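Local coordinates for protein dehydratase, IlvD/Edd family (Caulobacter crescentus, PDB 5OYN) that catalyses the dehydration of D-xylonate to 2-dehydro-3-deoxy-D-arabinonate, and of D-gluconate, with the help of a [2Fe-2S] cluster and magnesium, at residues R79-D82 with G83-A87; R241-G244 with Q245-Y248; G251-I254 with V255-Y259; T359-M363 with S364-Q368. One frame throughout, in Å; residues are numbered along the deposited sequence.

In the fold
Four local contacts illustrate how short-range contacts along and at the start of helices change their chemistry with their setting. Contacts 2 and 3 share helix 241-259, and contact 1 lies on helix 73-87, which packs against both. These three are mostly buried, but differ in what buries them: arginines and acids of contact 1 face a second subunit, contact 2 reaches two neighbouring subunits through R241 and Q245, and contact 3 turns its apolar side chains to the parallel sheet. Contact 4, only partly buried and touched by no other chain, relies on hydroxyl, amide and carboxylate bonds, where contacts 1 and 3 have salt bridges. It meets contact 3 where R253 packs on the backbone at T359 and G360.

Contact 1: residues R79-D82 with G83-A87; sequences RVRD and GIRDA
R79 starts the walk with its carbonyl O, which takes the N-H of G83 at 2.9 Å, the first of four successive i to i+4 backbone bonds between 79-82 and 83-87. Its guanidinium turns along the same helix face, and NH1 forms a salt bridge of 3.1 Å with D82 OD2, the carboxylate oxygen lying in the guanidinium plane at its edge. NH2 of R79 is left for E49 of a second subunit.

At V80 the chemistry becomes apolar. The backbone bond from I84 N to V80 O is almost straight (178°), and beside it V80 CG1 meets I84 CD1 at 4.0 Å. With CG1 opposite the backbone N (chi1 -179°), that methyl is carried forward along the helix to its partner. Both side chains pack on I59 of strand 56-61, within the beta-alpha-beta crossover of strand 56-61, helix 73-87 and strand 90-95.

R81 adds R85 N to R81 O at 3.0 Å, while the two side chains run alongside each other in the same direction. R81 NH2 comes to the edge of the R85 guanidinium, 3.7 Å from R85 NE, with the two planes 42° apart. Finally, D82 O receives D86 N at 3.0 Å, and the D86 carboxylate goes on to Y248.

The nearness of two arginines is probably tolerable because acids answer both: R81 pairs with D82 of the second subunit, and R85 with D86 of that subunit and E49 of its own. The apolar side chains thus face the sheet, while the charged ones are shared between this chain and the second subunit.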
ATOM      1  N   ARG A  79     -11.402   2.746   2.093  1.00 49.80           N
ATOM      2  CA  ARG A  79     -12.781   2.688   2.561  1.00 46.51           C
ATOM      3  C   ARG A  79     -13.717   3.359   1.565  1.00 49.07           C
ATOM      4  O   ARG A  79     -14.827   2.876   1.312  1.00 49.18           O
ATOM      5  CB  ARG A  79     -12.893   3.358   3.934  1.00 49.30           C
ATOM      6  CG  ARG A  79     -12.382   2.537   5.107  1.00 45.97           C
ATOM      7  CD  ARG A  79     -12.728   1.087   4.914  1.00 46.85           C
ATOM      8  NE  ARG A  79     -14.024   0.785   5.486  1.00 47.68           N
ATOM      9  CZ  ARG A  79     -14.802  -0.210   5.073  1.00 53.19           C
ATOM     10  NH1 ARG A  79     -14.405  -1.012   4.083  1.00 48.86           N
ATOM     11  NH2 ARG A  79     -15.978  -0.407   5.658  1.00 51.94           N
ATOM     12  N   VAL A  80     -13.288   4.482   0.992  1.00 49.69           N
ATOM     13  CA  VAL A  80     -14.107   5.155  -0.007  1.00 50.32           C
ATOM     14  C   VAL A  80     -14.323   4.256  -1.210  1.00 48.67           C
ATOM     15  O   VAL A  80     -15.437   4.168  -1.737  1.00 53.19           O
ATOM     16  CB  VAL A  80     -13.462   6.482  -0.428  1.00 46.96           C
ATOM     17  CG1 VAL A  80     -14.338   7.179  -1.446  1.00 48.11           C
ATOM     18  CG2 VAL A  80     -13.236   7.328   0.767  1.00 44.45           C
ATOM     19  N   ARG A  81     -13.250   3.610  -1.686  1.00 49.90           N
ATOM     20  CA  ARG A  81     -13.358   2.668  -2.803  1.00 51.70           C
ATOM     21  C   ARG A  81     -14.356   1.566  -2.485  1.00 48.12           C
ATOM     22  O   ARG A  81     -15.171   1.186  -3.333  1.00 48.54           O
ATOM     23  CB  ARG A  81     -11.984   2.060  -3.131  1.00 47.75           C
ATOM     24  CG  ARG A  81     -11.082   2.992  -3.922  1.00 50.55           C
ATOM     25  CD  ARG A  81      -9.809   2.323  -4.434  1.00 48.60           C
ATOM     26  NE  ARG A  81     -10.042   1.635  -5.705  1.00 57.23           N
ATOM     27  CZ  ARG A  81     -10.301   0.324  -5.816  1.00 60.74           C
ATOM     28  NH1 ARG A  81     -10.355  -0.459  -4.735  1.00 59.97           N
ATOM     29  NH2 ARG A  81     -10.495  -0.216  -7.015  1.00 57.37           N
ATOM     30  N   ASP A  82     -14.325   1.064  -1.254  1.00 44.55           N
ATOM     31  CA  ASP A  82     -15.230  -0.013  -0.892  1.00 50.27           C
ATOM     32  C   ASP A  82     -16.669   0.477  -0.890  1.00 52.14           C
ATOM     33  O   ASP A  82     -17.570  -0.236  -1.342  1.00 53.37           O
ATOM     34  CB  ASP A  82     -14.827  -0.603   0.466  1.00 51.72           C
ATOM     35  CG  ASP A  82     -13.617  -1.552   0.366  1.00 56.80           C
ATOM     36  OD1 ASP A  82     -13.056  -1.750  -0.748  1.00 59.58           O
ATOM     37  OD2 ASP A  82     -13.227  -2.109   1.413  1.00 58.73           O
ATOM     38  N   GLY A  83     -16.902   1.705  -0.414  1.00 51.66           N
ATOM     39  CA  GLY A  83     -18.248   2.252  -0.445  1.00 47.71           C
ATOM     40  C   GLY A  83     -18.778   2.367  -1.860  1.00 51.06           C
ATOM     41  O   GLY A  83     -19.867   1.881  -2.171  1.00 52.59           O
ATOM     42  N   ILE A  84     -17.997   3.002  -2.740  1.00 45.92           N
ATOM     43  CA  ILE A  84     -18.364   3.154  -4.144  1.00 44.33           C
ATOM     44  C   ILE A  84     -18.698   1.814  -4.784  1.00 52.66           C
ATOM     45  O   ILE A  84     -19.665   1.699  -5.546  1.00 56.84           O
ATOM     46  CB  ILE A  84     -17.225   3.852  -4.899  1.00 48.16           C
ATOM     47  CG1 ILE A  84     -17.024   5.269  -4.369  1.00 43.71           C
ATOM     48  CG2 ILE A  84     -17.457   3.778  -6.406  1.00 44.93           C
ATOM     49  CD1 ILE A  84     -15.768   5.937  -4.923  1.00 45.71           C
ATOM     50  N   ARG A  85     -17.901   0.779  -4.503  1.00 52.29           N
ATOM     51  CA  ARG A  85     -18.107  -0.487  -5.200  1.00 53.56           C
ATOM     52  C   ARG A  85     -19.311  -1.254  -4.667  1.00 54.27           C
ATOM     53  O   ARG A  85     -20.037  -1.885  -5.445  1.00 58.77           O
ATOM     54  CB  ARG A  85     -16.846  -1.351  -5.131  1.00 52.53           C
ATOM     55  CG  ARG A  85     -16.180  -1.416  -6.479  1.00 55.14           C
ATOM     56  CD  ARG A  85     -14.852  -2.099  -6.448  1.00 58.25           C
ATOM     57  NE  ARG A  85     -13.929  -1.488  -7.400  1.00 58.70           N
ATOM     58  CZ  ARG A  85     -13.980  -1.673  -8.717  1.00 57.93           C
ATOM     59  NH1 ARG A  85     -14.912  -2.460  -9.245  1.00 57.83           N
ATOM     60  NH2 ARG A  85     -13.095  -1.071  -9.510  1.00 56.94           N
ATOM     61  N   ASP A  86     -19.532  -1.241  -3.352  1.00 53.95           N
ATOM     62  CA  ASP A  86     -20.725  -1.894  -2.823  1.00 62.75           C
ATOM     63  C   ASP A  86     -21.969  -1.274  -3.424  1.00 57.97           C
ATOM     64  O   ASP A  86     -22.937  -1.971  -3.755  1.00 60.54           O
ATOM     65  CB  ASP A  86     -20.772  -1.792  -1.296  1.00 61.88           C
ATOM     66  CG  ASP A  86     -19.938  -2.861  -0.614  1.00 65.53           C
ATOM     67  OD1 ASP A  86     -19.030  -3.426  -1.277  1.00 69.28           O
ATOM     68  OD2 ASP A  86     -20.194  -3.142   0.581  1.00 67.05           O
ATOM     69  N   ALA A  87     -21.929   0.028  -3.622  1.00 54.49           N
ATOM     70  CA  ALA A  87     -23.086   0.794  -4.026  1.00 58.55           C
ATOM     71  C   ALA A  87     -23.244   0.862  -5.538  1.00 59.54           C
ATOM     72  O   ALA A  87     -24.275   1.355  -6.015  1.00 69.35           O
ATOM     73  CB  ALA A  87     -22.991   2.202  -3.419  1.00 49.53           C
TER

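Contact 2: residues R241-G244 with Q245-Y248; sequences RERG and QMAY
R241 and Q245 make an i to i+4 side-chain contact early in helix 241-259, a helix that lies between its own alpha/beta layer and neighbouring subunits. R241 NH1 gives Q245 OE1 a weak hydrogen bond of 3.0 Å, bent to 132°, with the guanidinium and amide planes 45° apart. R241 reaches it by a bend in its chain at chi2 (104°), which swings the arginine across the amide. The bond is secondary for both groups: NE and NH2 of R241 donate to backbone carbonyls of A204 and A201 of a third subunit, while Q245 NE2 donates to I45 O of the second.

Backbone bonds hold the turn beneath them, among them Q245 N to R241 O at 2.9 Å and M246 N to E242 O at 2.7 Å. On another side, R243 folds its chain so that NH1 rests 3.9 Å from M246 CG, and NH2 holds the carbonyls of I236 and C233. A247 packs on R79 and V80 of helix 73-87 and on L158, and G244 O lies against R79 CG. Helix 241-259 thus packs beside helix 73-87 and along strand 155-159, an outermost strand of the parallel sheet within this chain, as in a layered alpha/beta fold.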
ATOM      1  N   ARG A 241     -11.897   4.895  14.329  1.00 47.07           N
ATOM      2  CA  ARG A 241     -12.410   4.049  13.255  1.00 53.95           C
ATOM      3  C   ARG A 241     -13.693   4.633  12.682  1.00 47.98           C
ATOM      4  O   ARG A 241     -14.007   4.390  11.508  1.00 43.93           O
ATOM      5  CB  ARG A 241     -12.615   2.596  13.716  1.00 47.79           C
ATOM      6  CG  ARG A 241     -13.450   2.417  14.947  1.00 46.42           C
ATOM      7  CD  ARG A 241     -14.862   1.924  14.644  1.00 45.11           C
ATOM      8  NE  ARG A 241     -15.547   1.707  15.919  1.00 58.86           N
ATOM      9  CZ  ARG A 241     -16.612   2.378  16.360  1.00 54.60           C
ATOM     10  NH1 ARG A 241     -17.192   3.310  15.621  1.00 59.39           N
ATOM     11  NH2 ARG A 241     -17.111   2.098  17.552  1.00 61.16           N
ATOM     12  N   GLU A 242     -14.422   5.420  13.485  1.00 47.75           N
ATOM     13  CA  GLU A 242     -15.566   6.192  13.008  1.00 45.61           C
ATOM     14  C   GLU A 242     -15.229   6.882  11.692  1.00 45.26           C
ATOM     15  O   GLU A 242     -16.055   6.918  10.779  1.00 47.15           O
ATOM     16  CB  GLU A 242     -15.983   7.244  14.027  1.00 50.69           C
ATOM     17  CG  GLU A 242     -17.095   6.858  14.967  1.00 56.91           C
ATOM     18  CD  GLU A 242     -17.380   7.963  15.991  1.00 63.74           C
ATOM     19  OE1 GLU A 242     -16.850   7.882  17.123  1.00 66.62           O
ATOM     20  OE2 GLU A 242     -18.130   8.919  15.665  1.00 69.13           O
ATOM     21  N   ARG A 243     -14.010   7.414  11.582  1.00 46.56           N
ATOM     22  CA  ARG A 243     -13.612   8.114  10.366  1.00 41.51           C
ATOM     23  C   ARG A 243     -13.587   7.176   9.169  1.00 46.00           C
ATOM     24  O   ARG A 243     -14.010   7.548   8.070  1.00 46.73           O
ATOM     25  CB  ARG A 243     -12.246   8.754  10.558  1.00 37.47           C
ATOM     26  CG  ARG A 243     -11.627   9.214   9.280  1.00 40.30           C
ATOM     27  CD  ARG A 243     -12.441  10.310   8.614  1.00 44.71           C
ATOM     28  NE  ARG A 243     -12.583  11.488   9.463  1.00 44.62           N
ATOM     29  CZ  ARG A 243     -13.569  12.374   9.356  1.00 48.20           C
ATOM     30  NH1 ARG A 243     -14.498  12.231   8.422  1.00 46.97           N
ATOM     31  NH2 ARG A 243     -13.615  13.422  10.171  1.00 50.06           N
ATOM     32  N   GLY A 244     -13.085   5.956   9.353  1.00 47.93           N
ATOM     33  CA  GLY A 244     -13.053   5.023   8.245  1.00 41.07           C
ATOM     34  C   GLY A 244     -14.424   4.483   7.912  1.00 46.37           C
ATOM     35  O   GLY A 244     -14.722   4.209   6.744  1.00 50.76           O
ATOM     36  N   GLN A 245     -15.276   4.321   8.924  1.00 43.25           N
ATOM     37  CA  GLN A 245     -16.676   4.024   8.656  1.00 44.10           C
ATOM     38  C   GLN A 245     -17.333   5.155   7.879  1.00 48.80           C
ATOM     39  O   GLN A 245     -18.052   4.925   6.898  1.00 51.18           O
ATOM     40  CB  GLN A 245     -17.400   3.769   9.961  1.00 39.79           C
ATOM     41  CG  GLN A 245     -17.050   2.430  10.506  1.00 49.32           C
ATOM     42  CD  GLN A 245     -17.460   2.273  11.926  1.00 49.97           C
ATOM     43  OE1 GLN A 245     -17.701   3.257  12.618  1.00 52.40           O
ATOM     44  NE2 GLN A 245     -17.551   1.027  12.382  1.00 51.98           N
ATOM     45  N   MET A 246     -17.090   6.392   8.298  1.00 45.65           N
ATOM     46  CA  MET A 246     -17.654   7.518   7.576  1.00 47.58           C
ATOM     47  C   MET A 246     -17.139   7.544   6.147  1.00 46.86           C
ATOM     48  O   MET A 246     -17.879   7.881   5.214  1.00 48.85           O
ATOM     49  CB  MET A 246     -17.323   8.821   8.302  1.00 46.50           C
ATOM     50  CG  MET A 246     -17.641  10.060   7.504  1.00 48.02           C
ATOM     51  SD  MET A 246     -19.428  10.347   7.470  1.00 56.82           S
ATOM     52  CE  MET A 246     -19.835  10.419   9.212  1.00 48.63           C
ATOM     53  N   ALA A 247     -15.876   7.173   5.950  1.00 46.92           N
ATOM     54  CA  ALA A 247     -15.327   7.185   4.599  1.00 49.12           C
ATOM     55  C   ALA A 247     -16.048   6.173   3.721  1.00 48.59           C
ATOM     56  O   ALA A 247     -16.317   6.441   2.547  1.00 49.69           O
ATOM     57  CB  ALA A 247     -13.824   6.913   4.636  1.00 43.96           C
ATOM     58  N   TYR A 248     -16.398   5.016   4.286  1.00 47.05           N
ATOM     59  CA  TYR A 248     -17.187   4.027   3.558  1.00 48.38           C
ATOM     60  C   TYR A 248     -18.556   4.582   3.176  1.00 52.77           C
ATOM     61  O   TYR A 248     -18.946   4.550   2.001  1.00 51.49           O
ATOM     62  CB  TYR A 248     -17.337   2.766   4.405  1.00 45.37           C
ATOM     63  CG  TYR A 248     -18.205   1.697   3.792  1.00 51.34           C
ATOM     64  CD1 TYR A 248     -17.713   0.853   2.783  1.00 57.70           C
ATOM     65  CD2 TYR A 248     -19.501   1.503   4.228  1.00 50.00           C
ATOM     66  CE1 TYR A 248     -18.505  -0.147   2.224  1.00 50.88           C
ATOM     67  CE2 TYR A 248     -20.294   0.514   3.680  1.00 55.74           C
ATOM     68  CZ  TYR A 248     -19.794  -0.306   2.684  1.00 55.19           C
ATOM     69  OH  TYR A 248     -20.609  -1.272   2.156  1.00 61.15           O
TER

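Contact 3: residues G251-I254 with V255-Y259; sequences GQRI and VDLAY
I254 and L257 make the compact side of this stretch of helix 241-259, their chains crossing at about a right angle with I254 CD1 set 3.8 Å from L257 CD1. The isoleucine sends CG1 opposite the backbone N (chi1 -169°), which brings CD1 forward to the leucine one turn on. Both residues pack on I156 of strand 155-159, and I254 also reaches A130 and V132 of strand 130-135. V255 joins them from the next position, its CG1 lying 4.3 Å from I254 CG2, and meets I84 and A87 of helix 73-87. Here the helix does what helices of an alpha/beta layered fold do, laying a strip of aliphatic side chains over a parallel sheet.

The more open side is polar and held less firmly. The bend at chi2 (52°) carries R253 across D256 at about a right angle, where NH1 makes a salt bridge with D256 OD2 that is long as a hydrogen bond (3.4 Å) and weak, with the guanidinium and carboxylate planes 68° apart. The arginine's stronger partner is the V358 carbonyl, reached by NE, whereas D256 OD1 turns to R13. L257 borders both sides, since its CD2 lies 3.9 Å from R253 NE. With a leucine in place of R253, the V358 carbonyl is likely to be left without this donor and D256 without one of its positive neighbours. Q252 NE2 donates to E48 of the second subunit. L257 N to R253 O is a sound backbone bond of 3.0 Å, while V255 N to Q252 O is weak at 3.4 Å.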
ATOM      1  N   GLY A 251     -18.574   6.869   0.421  1.00 50.01           N
ATOM      2  CA  GLY A 251     -18.413   6.227  -0.874  1.00 47.17           C
ATOM      3  C   GLY A 251     -19.714   5.650  -1.396  1.00 47.52           C
ATOM      4  O   GLY A 251     -20.016   5.746  -2.588  1.00 46.57           O
ATOM      5  N   GLN A 252     -20.499   5.040  -0.508  1.00 54.11           N
ATOM      6  CA  GLN A 252     -21.858   4.631  -0.853  1.00 54.40           C
ATOM      7  C   GLN A 252     -22.695   5.813  -1.327  1.00 51.98           C
ATOM      8  O   GLN A 252     -23.371   5.741  -2.363  1.00 57.21           O
ATOM      9  CB  GLN A 252     -22.516   3.980   0.357  1.00 47.99           C
ATOM     10  CG  GLN A 252     -22.483   2.496   0.310  1.00 53.92           C
ATOM     11  CD  GLN A 252     -22.972   1.902   1.590  1.00 59.46           C
ATOM     12  OE1 GLN A 252     -23.019   2.577   2.617  1.00 61.10           O
ATOM     13  NE2 GLN A 252     -23.355   0.631   1.545  1.00 67.13           N
ATOM     14  N   ARG A 253     -22.659   6.916  -0.582  1.00 46.75           N
ATOM     15  CA  ARG A 253     -23.573   8.010  -0.872  1.00 49.62           C
ATOM     16  C   ARG A 253     -23.263   8.682  -2.204  1.00 53.64           C
ATOM     17  O   ARG A 253     -24.168   9.227  -2.840  1.00 60.57           O
ATOM     18  CB  ARG A 253     -23.530   9.031   0.256  1.00 49.54           C
ATOM     19  CG  ARG A 253     -24.521  10.149   0.102  1.00 57.06           C
ATOM     20  CD  ARG A 253     -25.915   9.593  -0.123  1.00 62.32           C
ATOM     21  NE  ARG A 253     -26.862  10.650  -0.453  1.00 61.58           N
ATOM     22  CZ  ARG A 253     -28.133  10.445  -0.778  1.00 61.53           C
ATOM     23  NH1 ARG A 253     -28.618   9.212  -0.820  1.00 61.71           N
ATOM     24  NH2 ARG A 253     -28.917  11.479  -1.062  1.00 63.21           N
ATOM     25  N   ILE A 254     -22.006   8.671  -2.645  1.00 52.72           N
ATOM     26  CA  ILE A 254     -21.673   9.491  -3.806  1.00 50.83           C
ATOM     27  C   ILE A 254     -22.224   8.865  -5.072  1.00 53.30           C
ATOM     28  O   ILE A 254     -22.485   9.573  -6.048  1.00 56.61           O
ATOM     29  CB  ILE A 254     -20.153   9.739  -3.905  1.00 50.99           C
ATOM     30  CG1 ILE A 254     -19.823  10.813  -4.956  1.00 55.39           C
ATOM     31  CG2 ILE A 254     -19.404   8.452  -4.237  1.00 45.87           C
ATOM     32  CD1 ILE A 254     -20.728  12.020  -4.973  1.00 54.36           C
ATOM     33  N   VAL A 255     -22.425   7.548  -5.097  1.00 52.47           N
ATOM     34  CA  VAL A 255     -23.022   6.978  -6.298  1.00 58.27           C
ATOM     35  C   VAL A 255     -24.512   7.318  -6.345  1.00 65.35           C
ATOM     36  O   VAL A 255     -25.055   7.638  -7.413  1.00 65.45           O
ATOM     37  CB  VAL A 255     -22.752   5.460  -6.403  1.00 54.52           C
ATOM     38  CG1 VAL A 255     -21.283   5.156  -6.206  1.00 53.83           C
ATOM     39  CG2 VAL A 255     -23.575   4.691  -5.425  1.00 59.29           C
ATOM     40  N   ASP A 256     -25.183   7.303  -5.183  1.00 61.89           N
ATOM     41  CA  ASP A 256     -26.553   7.800  -5.088  1.00 61.18           C
ATOM     42  C   ASP A 256     -26.664   9.211  -5.662  1.00 62.74           C
ATOM     43  O   ASP A 256     -27.508   9.482  -6.521  1.00 68.23           O
ATOM     44  CB  ASP A 256     -27.007   7.792  -3.629  1.00 63.61           C
ATOM     45  CG  ASP A 256     -27.396   6.417  -3.134  1.00 70.38           C
ATOM     46  OD1 ASP A 256     -27.780   5.558  -3.964  1.00 75.30           O
ATOM     47  OD2 ASP A 256     -27.333   6.210  -1.897  1.00 68.09           O
ATOM     48  N   LEU A 257     -25.801  10.121  -5.206  1.00 54.08           N
ATOM     49  CA  LEU A 257     -25.802  11.477  -5.734  1.00 56.88           C
ATOM     50  C   LEU A 257     -25.543  11.503  -7.232  1.00 60.23           C
ATOM     51  O   LEU A 257     -25.962  12.442  -7.916  1.00 63.16           O
ATOM     52  CB  LEU A 257     -24.752  12.328  -5.023  1.00 60.45           C
ATOM     53  CG  LEU A 257     -24.864  12.646  -3.538  1.00 58.38           C
ATOM     54  CD1 LEU A 257     -23.748  13.614  -3.200  1.00 56.37           C
ATOM     55  CD2 LEU A 257     -26.215  13.259  -3.218  1.00 60.48           C
ATOM     56  N   ALA A 258     -24.833  10.511  -7.760  1.00 64.39           N
ATOM     57  CA  ALA A 258     -24.606  10.485  -9.200  1.00 61.96           C
ATOM     58  C   ALA A 258     -25.867  10.073  -9.946  1.00 61.98           C
ATOM     59  O   ALA A 258     -26.160  10.617 -11.015  1.00 67.45           O
ATOM     60  CB  ALA A 258     -23.453   9.543  -9.545  1.00 59.48           C
ATOM     61  N   TYR A 259     -26.631   9.131  -9.391  1.00 58.17           N
ATOM     62  CA  TYR A 259     -27.833   8.672 -10.071  1.00 63.44           C
ATOM     63  C   TYR A 259     -28.952   9.702  -9.968  1.00 71.79           C
ATOM     64  O   TYR A 259     -29.568  10.062 -10.980  1.00 72.20           O
ATOM     65  CB  TYR A 259     -28.267   7.317  -9.511  1.00 65.13           C
ATOM     66  CG  TYR A 259     -27.565   6.154 -10.205  1.00 76.99           C
ATOM     67  CD1 TYR A 259     -26.432   5.572  -9.656  1.00 73.57           C
ATOM     68  CD2 TYR A 259     -28.018   5.659 -11.423  1.00 75.58           C
ATOM     69  CE1 TYR A 259     -25.785   4.519 -10.281  1.00 73.03           C
ATOM     70  CE2 TYR A 259     -27.369   4.601 -12.056  1.00 73.78           C
ATOM     71  CZ  TYR A 259     -26.254   4.037 -11.478  1.00 73.80           C
ATOM     72  OH  TYR A 259     -25.592   2.987 -12.083  1.00 70.31           O
TER

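Contact 4: residues T359-M363 with S364-Q368; sequences TGKTM and SENLQ
T359 and N366 approach from opposite directions across the start of helix 363-367, the hydroxyl OG1 donating to N366 OD1 at 2.8 Å. It arrives in the plane of the amide carbonyl on a lone pair, at 107° to the C=O bond. The same OG1 accepts from K361 N at 3.2 Å, an ST turn that ties the loop to itself, and also bonds T357 OG1, which in turn holds N366 ND2. A valine replacing T359 would probably deprive N366 OD1 of this donor and leave K361 N without its turn-closing acceptor.

T362 and E365 form a capping box at the helix start. The glutamate, extended beyond CG, lays its carboxylate back over T362, where OE1 accepts twice: from T362 N at 2.9 Å on its anti lone pair, and from T362 OG1 at 3.0 Å, 46° above the carboxylate plane. In the other direction E365 N gives T362 OG1 only a weak bond of 3.4 Å. The side chain of M363 turns to apolar partners. Bent at chi2 (66°), it sets CE against L367 CG and CD1, at 3.4 and 3.5 Å, and both side chains pack on L342 of helix 337-347.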
ATOM      1  N   THR A 359     -27.126  14.310   2.186  1.00 54.78           N
ATOM      2  CA  THR A 359     -27.770  13.140   2.767  1.00 51.06           C
ATOM      3  C   THR A 359     -29.077  12.788   2.074  1.00 61.22           C
ATOM      4  O   THR A 359     -29.601  11.693   2.306  1.00 61.05           O
ATOM      5  CB  THR A 359     -28.056  13.355   4.253  1.00 56.82           C
ATOM      6  OG1 THR A 359     -29.139  14.281   4.388  1.00 66.49           O
ATOM      7  CG2 THR A 359     -26.844  13.915   4.964  1.00 51.03           C
ATOM      8  N   GLY A 360     -29.621  13.682   1.244  1.00 65.68           N
ATOM      9  CA  GLY A 360     -30.922  13.469   0.639  1.00 65.18           C
ATOM     10  C   GLY A 360     -32.096  13.832   1.522  1.00 67.91           C
ATOM     11  O   GLY A 360     -33.249  13.664   1.102  1.00 73.67           O
ATOM     12  N   LYS A 361     -31.837  14.291   2.734  1.00 64.52           N
ATOM     13  CA  LYS A 361     -32.812  14.861   3.637  1.00 63.29           C
ATOM     14  C   LYS A 361     -32.541  16.354   3.728  1.00 63.88           C
ATOM     15  O   LYS A 361     -31.675  16.890   3.034  1.00 69.65           O
ATOM     16  CB  LYS A 361     -32.738  14.178   5.008  1.00 66.97           C
ATOM     17  CG  LYS A 361     -32.914  12.660   4.942  1.00 68.18           C
ATOM     18  CD  LYS A 361     -34.398  12.272   4.983  1.00 81.83           C
ATOM     19  CE  LYS A 361     -34.715  11.016   4.165  1.00 78.82           C
ATOM     20  NZ  LYS A 361     -36.040  10.438   4.555  1.00 84.32           N
ATOM     21  N   THR A 362     -33.299  17.039   4.571  1.00 67.82           N
ATOM     22  CA  THR A 362     -33.092  18.466   4.770  1.00 67.98           C
ATOM     23  C   THR A 362     -32.258  18.681   6.024  1.00 62.70           C
ATOM     24  O   THR A 362     -32.196  17.813   6.900  1.00 58.29           O
ATOM     25  CB  THR A 362     -34.425  19.225   4.874  1.00 65.65           C
ATOM     26  OG1 THR A 362     -35.203  18.714   5.964  1.00 63.17           O
ATOM     27  CG2 THR A 362     -35.216  19.069   3.596  1.00 64.77           C
ATOM     28  N   MET A 363     -31.602  19.845   6.089  1.00 59.54           N
ATOM     29  CA  MET A 363     -30.795  20.162   7.263  1.00 59.48           C
ATOM     30  C   MET A 363     -31.550  19.837   8.542  1.00 62.58           C
ATOM     31  O   MET A 363     -31.078  19.048   9.369  1.00 66.93           O
ATOM     32  CB  MET A 363     -30.367  21.630   7.252  1.00 55.04           C
ATOM     33  CG  MET A 363     -29.240  21.938   8.252  1.00 60.75           C
ATOM     34  SD  MET A 363     -27.637  21.143   7.888  1.00 63.46           S
ATOM     35  CE  MET A 363     -27.505  20.123   9.320  1.00 58.29           C
ATOM     36  N   SER A 364     -32.758  20.390   8.693  1.00 61.31           N
ATOM     37  CA  SER A 364     -33.562  20.109   9.880  1.00 64.04           C
ATOM     38  C   SER A 364     -33.756  18.611  10.089  1.00 59.53           C
ATOM     39  O   SER A 364     -33.631  18.112  11.212  1.00 60.50           O
ATOM     40  CB  SER A 364     -34.923  20.798   9.781  1.00 63.92           C
ATOM     41  OG  SER A 364     -35.870  20.127  10.604  1.00 62.57           O
ATOM     42  N   GLU A 365     -34.089  17.880   9.021  1.00 58.14           N
ATOM     43  CA  GLU A 365     -34.278  16.441   9.154  1.00 59.68           C
ATOM     44  C   GLU A 365     -32.996  15.770   9.639  1.00 61.61           C
ATOM     45  O   GLU A 365     -33.045  14.868  10.486  1.00 59.41           O
ATOM     46  CB  GLU A 365     -34.745  15.842   7.824  1.00 66.08           C
ATOM     47  CG  GLU A 365     -36.251  15.991   7.557  1.00 64.13           C
ATOM     48  CD  GLU A 365     -36.661  15.631   6.117  1.00 78.46           C
ATOM     49  OE1 GLU A 365     -35.890  15.898   5.163  1.00 72.97           O
ATOM     50  OE2 GLU A 365     -37.775  15.089   5.935  1.00 86.78           O
ATOM     51  N   ASN A 366     -31.836  16.230   9.141  1.00 63.03           N
ATOM     52  CA  ASN A 366     -30.550  15.674   9.572  1.00 58.42           C
ATOM     53  C   ASN A 366     -30.319  15.903  11.056  1.00 57.44           C
ATOM     54  O   ASN A 366     -29.725  15.059  11.739  1.00 56.96           O
ATOM     55  CB  ASN A 366     -29.397  16.301   8.779  1.00 52.48           C
ATOM     56  CG  ASN A 366     -29.392  15.881   7.338  1.00 53.43           C
ATOM     57  OD1 ASN A 366     -29.967  14.852   6.993  1.00 54.79           O
ATOM     58  ND2 ASN A 366     -28.765  16.684   6.475  1.00 50.38           N
ATOM     59  N   LEU A 367     -30.781  17.043  11.568  1.00 55.68           N
ATOM     60  CA  LEU A 367     -30.415  17.509  12.899  1.00 56.76           C
ATOM     61  C   LEU A 367     -31.279  16.932  14.008  1.00 53.81           C
ATOM     62  O   LEU A 367     -30.960  17.142  15.182  1.00 56.82           O
ATOM     63  CB  LEU A 367     -30.478  19.032  12.936  1.00 53.79           C
ATOM     64  CG  LEU A 367     -29.314  19.635  12.172  1.00 52.75           C
ATOM     65  CD1 LEU A 367     -29.369  21.135  12.135  1.00 57.10           C
ATOM     66  CD2 LEU A 367     -28.056  19.178  12.833  1.00 54.36           C
ATOM     67  N   GLN A 368     -32.349  16.217  13.680  1.00 56.30           N
ATOM     68  CA  GLN A 368     -33.190  15.644  14.722  1.00 60.79           C
ATOM     69  C   GLN A 368     -32.392  14.650  15.550  1.00 63.79           C
ATOM     70  O   GLN A 368     -31.774  13.725  15.009  1.00 63.00           O
ATOM     71  CB  GLN A 368     -34.418  14.969  14.113  1.00 57.87           C
ATOM     72  CG  GLN A 368     -35.347  15.959  13.413  1.00 69.64           C
ATOM     73  CD  GLN A 368     -35.627  17.196  14.266  1.00 70.33           C
ATOM     74  OE1 GLN A 368     -35.311  18.333  13.866  1.00 65.83           O
ATOM     75  NE2 GLN A 368     -36.206  16.979  15.457  1.00 64.20           N
TER